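Local coordinates for protein esterase (uncultured bacterium pCosCE1, PDB 7ATL) that hydrolyses carboxylic esters as a family VIII carboxylesterase and also shows promiscuous acyltransferase activity, at residues 70-84 with 185-198. Numbering follows the deposited sequence.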
loop_
_atom_site.group_PDB
_atom_site.type_symbol
_atom_site.label_atom_id
_atom_site.label_comp_id
_atom_site.label_asym_id
_atom_site.label_seq_id
_atom_site.Cartn_x
_atom_site.Cartn_y
_atom_site.Cartn_z
ATOM N N TYR A 70 4.231 -5.183 1.292
ATOM C CA TYR A 70 5.495 -5.736 0.745
ATOM C C TYR A 70 6.652 -5.501 1.727
ATOM O O TYR A 70 7.361 -6.471 2.056
ATOM C CB TYR A 70 5.777 -5.161 -0.644
ATOM C CG TYR A 70 5.160 -5.961 -1.767
ATOM C CD1 TYR A 70 5.428 -7.308 -1.916
ATOM C CD2 TYR A 70 4.285 -5.382 -2.667
ATOM C CE1 TYR A 70 4.874 -8.052 -2.941
ATOM C CE2 TYR A 70 3.713 -6.104 -3.696
ATOM C CZ TYR A 70 4.020 -7.441 -3.836
ATOM O OH TYR A 70 3.463 -8.160 -4.839
ATOM N N ILE A 71 6.870 -4.259 2.172
ATOM C CA ILE A 71 8.076 -3.910 2.977
ATOM C C ILE A 71 7.805 -4.275 4.440
ATOM O O ILE A 71 8.780 -4.683 5.138
ATOM C CB ILE A 71 8.503 -2.448 2.780
ATOM C CG1 ILE A 71 8.723 -2.122 1.305
ATOM C CG2 ILE A 71 9.745 -2.138 3.602
ATOM C CD1 ILE A 71 9.820 -2.918 0.658
ATOM N N THR A 72 6.547 -4.191 4.879
ATOM C CA THR A 72 6.122 -4.743 6.190
ATOM C C THR A 72 6.467 -6.242 6.225
ATOM O O THR A 72 7.054 -6.688 7.231
ATOM C CB THR A 72 4.641 -4.470 6.454
ATOM O OG1 THR A 72 4.474 -3.052 6.481
ATOM C CG2 THR A 72 4.157 -5.104 7.742
ATOM N N LEU A 73 6.170 -6.989 5.156
ATOM C CA LEU A 73 6.529 -8.434 5.066
ATOM C C LEU A 73 8.043 -8.611 5.213
ATOM O O LEU A 73 8.436 -9.532 5.921
ATOM C CB LEU A 73 6.076 -9.096 3.758
ATOM C CG LEU A 73 6.512 -10.562 3.648
ATOM C CD1 LEU A 73 6.086 -11.325 4.889
ATOM C CD2 LEU A 73 5.956 -11.237 2.422
ATOM N N ALA A 74 8.862 -7.805 4.541
ATOM C CA ALA A 74 10.334 -7.929 4.618
ATOM C C ALA A 74 10.770 -7.813 6.087
ATOM O O ALA A 74 11.544 -8.672 6.545
ATOM C CB ALA A 74 10.985 -6.896 3.736
ATOM N N ALA A 75 10.267 -6.805 6.798
ATOM C CA ALA A 75 10.536 -6.534 8.229
ATOM C C ALA A 75 10.089 -7.708 9.107
ATOM O O ALA A 75 10.852 -8.091 10.021
ATOM C CB ALA A 75 9.805 -5.286 8.662
ATOM N N MET A 76 8.864 -8.202 8.908
ATOM C CA MET A 76 8.309 -9.271 9.765
ATOM C C MET A 76 9.150 -10.542 9.602
ATOM O O MET A 76 9.359 -11.281 10.605
ATOM C CB MET A 76 6.857 -9.565 9.420
ATOM C CG MET A 76 5.909 -8.472 9.852
ATOM S SD MET A 76 6.142 -7.820 11.505
ATOM C CE MET A 76 5.970 -9.318 12.469
ATOM N N ARG A 77 9.666 -10.777 8.410
ATOM C CA ARG A 77 10.578 -11.923 8.186
ATOM C C ARG A 77 11.875 -11.690 8.967
ATOM O O ARG A 77 12.380 -12.655 9.574
ATOM C CB ARG A 77 10.821 -12.164 6.696
ATOM C CG ARG A 77 9.603 -12.733 5.994
ATOM C CD ARG A 77 9.990 -13.311 4.658
ATOM N NE ARG A 77 10.631 -14.586 4.884
ATOM C CZ ARG A 77 11.811 -14.955 4.413
ATOM N NH1 ARG A 77 12.512 -14.156 3.623
ATOM N NH2 ARG A 77 12.281 -16.145 4.736
ATOM N N MET A 78 12.397 -10.469 8.952
ATOM C CA MET A 78 13.697 -10.166 9.603
ATOM C C MET A 78 13.485 -10.340 11.104
ATOM O O MET A 78 14.398 -10.801 11.802
ATOM C CB MET A 78 14.172 -8.746 9.286
ATOM C CG MET A 78 15.001 -8.664 8.034
ATOM S SD MET A 78 15.286 -6.949 7.565
ATOM C CE MET A 78 16.316 -7.150 6.116
ATOM N N ILE A 79 12.289 -9.995 11.562
ATOM C CA ILE A 79 11.898 -10.075 12.994
ATOM C C ILE A 79 11.764 -11.549 13.399
ATOM O O ILE A 79 12.246 -11.903 14.486
ATOM C CB ILE A 79 10.620 -9.252 13.222
ATOM C CG1 ILE A 79 10.950 -7.761 13.321
ATOM C CG2 ILE A 79 9.863 -9.753 14.435
ATOM C CD1 ILE A 79 9.798 -6.841 13.017
ATOM N N GLU A 80 11.158 -12.381 12.555
ATOM C CA GLU A 80 11.071 -13.848 12.785
ATOM C C GLU A 80 12.465 -14.407 13.036
ATOM O O GLU A 80 12.634 -15.172 13.986
ATOM C CB GLU A 80 10.478 -14.558 11.579
ATOM C CG GLU A 80 9.001 -14.774 11.709
ATOM C CD GLU A 80 8.456 -15.625 10.582
ATOM O OE1 GLU A 80 9.186 -15.870 9.556
ATOM O OE2 GLU A 80 7.295 -15.999 10.717
ATOM N N GLN A 81 13.428 -14.006 12.223
ATOM C CA GLN A 81 14.832 -14.482 12.324
ATOM C C GLN A 81 15.589 -13.761 13.444
ATOM O O GLN A 81 16.790 -13.995 13.593
ATOM C CB GLN A 81 15.570 -14.180 11.023
ATOM C CG GLN A 81 14.719 -14.400 9.787
ATOM C CD GLN A 81 15.208 -15.578 9.008
ATOM O OE1 GLN A 81 16.197 -16.192 9.382
ATOM N NE2 GLN A 81 14.512 -15.882 7.929
ATOM N N GLN A 82 14.964 -12.817 14.130
ATOM C CA GLN A 82 15.624 -12.071 15.233
ATOM C C GLN A 82 16.897 -11.391 14.704
ATOM O O GLN A 82 17.924 -11.472 15.378
ATOM C CB GLN A 82 15.917 -13.045 16.374
ATOM C CG GLN A 82 14.748 -13.969 16.697
ATOM C CD GLN A 82 14.876 -14.551 18.086
ATOM O OE1 GLN A 82 15.561 -15.566 18.288
ATOM N NE2 GLN A 82 14.234 -13.888 19.049
ATOM N N LYS A 83 16.832 -10.795 13.512
ATOM C CA LYS A 83 17.813 -9.796 13.000
ATOM C C LYS A 83 17.315 -8.374 13.343
ATOM O O LYS A 83 18.148 -7.443 13.391
ATOM C CB LYS A 83 18.025 -10.005 11.497
ATOM C CG LYS A 83 18.728 -11.297 11.102
ATOM C CD LYS A 83 19.399 -11.205 9.711
ATOM C CE LYS A 83 19.839 -12.530 9.113
ATOM N NZ LYS A 83 20.790 -13.223 10.014
ATOM N N LEU A 84 16.016 -8.240 13.637
ATOM C CA LEU A 84 15.310 -6.986 13.993
ATOM C C LEU A 84 14.325 -7.272 15.137
ATOM O O LEU A 84 13.794 -8.393 15.187
ATOM C CB LEU A 84 14.586 -6.515 12.726
ATOM C CG LEU A 84 13.893 -5.162 12.787
ATOM C CD1 LEU A 84 14.871 -4.083 13.172
ATOM C CD2 LEU A 84 13.274 -4.823 11.447
ATOM N N VAL A 185 19.855 -3.316 8.686
ATOM C CA VAL A 185 19.792 -4.709 9.232
ATOM C C VAL A 185 20.499 -5.676 8.264
ATOM O O VAL A 185 21.318 -6.490 8.746
ATOM C CB VAL A 185 18.345 -5.159 9.510
ATOM C CG1 VAL A 185 18.285 -6.621 9.927
ATOM C CG2 VAL A 185 17.642 -4.270 10.527
ATOM N N ALA A 186 20.226 -5.578 6.953
ATOM C CA ALA A 186 20.724 -6.538 5.929
ATOM C C ALA A 186 22.070 -6.114 5.325
ATOM O O ALA A 186 22.705 -6.969 4.741
ATOM C CB ALA A 186 19.701 -6.719 4.842
ATOM N N GLY A 187 22.480 -4.849 5.452
ATOM C CA GLY A 187 23.748 -4.316 4.914
ATOM C C GLY A 187 23.696 -4.172 3.400
ATOM O O GLY A 187 24.737 -4.337 2.749
ATOM N N GLU A 188 22.531 -3.866 2.835
ATOM C CA GLU A 188 22.397 -3.655 1.371
ATOM C C GLU A 188 21.217 -2.720 1.110
ATOM O O GLU A 188 20.357 -2.550 1.964
ATOM C CB GLU A 188 22.276 -4.998 0.644
ATOM C CG GLU A 188 21.098 -5.843 1.089
ATOM C CD GLU A 188 20.944 -7.193 0.396
ATOM O OE1 GLU A 188 19.993 -7.932 0.739
ATOM O OE2 GLU A 188 21.764 -7.502 -0.485
ATOM N N PRO A 189 21.159 -2.064 -0.072
ATOM C CA PRO A 189 20.076 -1.137 -0.391
ATOM C C PRO A 189 18.717 -1.835 -0.460
ATOM O O PRO A 189 18.685 -3.011 -0.714
ATOM C CB PRO A 189 20.480 -0.579 -1.770
ATOM C CG PRO A 189 21.983 -0.779 -1.829
ATOM C CD PRO A 189 22.169 -2.121 -1.148
ATOM N N LEU A 190 17.643 -1.066 -0.282
ATOM C CA LEU A 190 16.272 -1.593 -0.094
ATOM C C LEU A 190 15.835 -2.464 -1.280
ATOM O O LEU A 190 15.150 -3.459 -1.059
ATOM C CB LEU A 190 15.310 -0.425 0.169
ATOM C CG LEU A 190 13.867 -0.828 0.490
ATOM C CD1 LEU A 190 13.831 -1.734 1.705
ATOM C CD2 LEU A 190 12.957 0.376 0.702
ATOM N N PRO A 191 16.141 -2.153 -2.566
ATOM C CA PRO A 191 15.709 -3.008 -3.672
ATOM C C PRO A 191 16.287 -4.425 -3.551
ATOM O O PRO A 191 15.548 -5.397 -3.811
ATOM C CB PRO A 191 16.197 -2.295 -4.945
ATOM C CG PRO A 191 16.355 -0.860 -4.524
ATOM C CD PRO A 191 16.787 -0.925 -3.065
ATOM N N GLN A 192 17.547 -4.519 -3.121
ATOM C CA GLN A 192 18.225 -5.828 -2.925
ATOM C C GLN A 192 17.596 -6.512 -1.698
ATOM O O GLN A 192 17.331 -7.722 -1.761
ATOM C CB GLN A 192 19.745 -5.680 -2.812
ATOM C CG GLN A 192 20.450 -5.474 -4.145
ATOM C CD GLN A 192 20.204 -4.147 -4.843
ATOM O OE1 GLN A 192 19.987 -4.109 -6.050
ATOM N NE2 GLN A 192 20.246 -3.035 -4.123
ATOM N N VAL A 193 17.302 -5.759 -0.638
ATOM C CA VAL A 193 16.596 -6.307 0.557
ATOM C C VAL A 193 15.280 -6.948 0.110
ATOM O O VAL A 193 15.022 -8.110 0.443
ATOM C CB VAL A 193 16.346 -5.233 1.622
ATOM C CG1 VAL A 193 15.483 -5.793 2.725
ATOM C CG2 VAL A 193 17.643 -4.679 2.188
ATOM N N PHE A 194 14.453 -6.211 -0.617
ATOM C CA PHE A 194 13.143 -6.716 -1.093
ATOM C C PHE A 194 13.348 -7.976 -1.943
ATOM O O PHE A 194 12.534 -8.920 -1.842
ATOM C CB PHE A 194 12.404 -5.668 -1.925
ATOM C CG PHE A 194 11.115 -6.185 -2.504
ATOM C CD1 PHE A 194 10.015 -6.402 -1.682
ATOM C CD2 PHE A 194 11.011 -6.489 -3.860
ATOM C CE1 PHE A 194 8.824 -6.879 -2.210
ATOM C CE2 PHE A 194 9.819 -6.969 -4.390
ATOM C CZ PHE A 194 8.724 -7.161 -3.560
ATOM N N ASN A 195 14.362 -7.966 -2.814
ATOM C CA ASN A 195 14.585 -9.095 -3.751
ATOM C C ASN A 195 14.922 -10.340 -2.915
ATOM O O ASN A 195 14.211 -11.356 -3.060
ATOM C CB ASN A 195 15.610 -8.772 -4.840
ATOM C CG ASN A 195 15.739 -9.916 -5.826
ATOM O OD1 ASN A 195 14.757 -10.356 -6.425
ATOM N ND2 ASN A 195 16.937 -10.449 -5.953
ATOM N N HIS A 196 15.899 -10.224 -2.017
ATOM C CA HIS A 196 16.401 -11.313 -1.135
ATOM C C HIS A 196 15.343 -11.743 -0.117
ATOM O O HIS A 196 15.220 -12.961 0.080
ATOM C CB HIS A 196 17.716 -10.924 -0.451
ATOM C CG HIS A 196 18.838 -10.758 -1.415
ATOM N ND1 HIS A 196 19.962 -10.017 -1.120
ATOM C CD2 HIS A 196 18.999 -11.211 -2.679
ATOM C CE1 HIS A 196 20.781 -10.033 -2.152
ATOM N NE2 HIS A 196 20.214 -10.765 -3.118
ATOM N N TRP A 197 14.580 -10.817 0.467
ATOM C CA TRP A 197 13.696 -11.122 1.630
ATOM C C TRP A 197 12.269 -11.420 1.194
ATOM O O TRP A 197 11.593 -12.106 1.948
ATOM C CB TRP A 197 13.752 -10.015 2.685
ATOM C CG TRP A 197 15.039 -10.079 3.431
ATOM C CD1 TRP A 197 16.225 -9.552 3.040
ATOM C CD2 TRP A 197 15.294 -10.794 4.644
ATOM N NE1 TRP A 197 17.187 -9.823 3.969
ATOM C CE2 TRP A 197 16.650 -10.606 4.953
ATOM C CE3 TRP A 197 14.504 -11.539 5.521
ATOM C CZ2 TRP A 197 17.246 -11.162 6.077
ATOM C CZ3 TRP A 197 15.078 -12.070 6.654
ATOM C CH2 TRP A 197 16.435 -11.876 6.925
ATOM N N VAL A 198 11.842 -10.964 0.022
ATOM C CA VAL A 198 10.436 -11.178 -0.426
ATOM C C VAL A 198 10.397 -11.800 -1.827
ATOM O O VAL A 198 9.865 -12.913 -1.940
ATOM C CB VAL A 198 9.621 -9.876 -0.302
ATOM C CG1 VAL A 198 8.183 -10.040 -0.777
ATOM C CG2 VAL A 198 9.638 -9.374 1.136
#
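R77 NH1 donates to the backbone carbonyl oxygen of W197 across 2.8 Å, joining two helices of the beta-lactamase-like fold of this family VIII esterase. The N-H...O angle of 146° is moderately bent, and the oxygen lies somewhat out of the guanidinium plane. Arginine suits the place because its chain, bent at chi3, brings NH1 to W197 while NE bonds to I288 O; two carbonyls thus fix the flat group. W197 lies in the wider pi-type turn near the end of helix 190-199. The axes of segments 70-80 and 190-198 cross at 65° and come within 9.4 Å; the small A74 probably helps them approach, its CB meeting V198 CG2.

The indole is the broad platform of the contact. M78 crosses one face at about a right angle: CG lies 3.6 Å from the centroid of the six-membered ring in a CH-pi contact, and CE reaches W197 NE1 at 3.5 Å. Extended beyond CG, the flexible thioether is a knob among W197, V185, A186 and V193, and its sulfur faces the ring from farther off. Q81 CG and K83 CE lie at the edge of the indole, aliphatic against aromatic carbon, so that their polar ends can stay near the surface. V185 CG1 touches M78 SD and packs against K83, just after the Schellman motif at Q82, while CG2 meets L84 CD1.

At the buried end, F194 turns its edge to the face of Y70 in an offset T-shaped pair, planes at 85°, for which two flat rings are needed. I71, close to a probable catalytic SxxK motif (S65, K68), has a flexible branched chain whose CD1 can reach both L190 CD1 and the F194 ring. The two methyls of V198 serve different neighbours: CG2 takes A74, and CG1 approaches the edge of the Y70 ring, 4.0 Å from CD1.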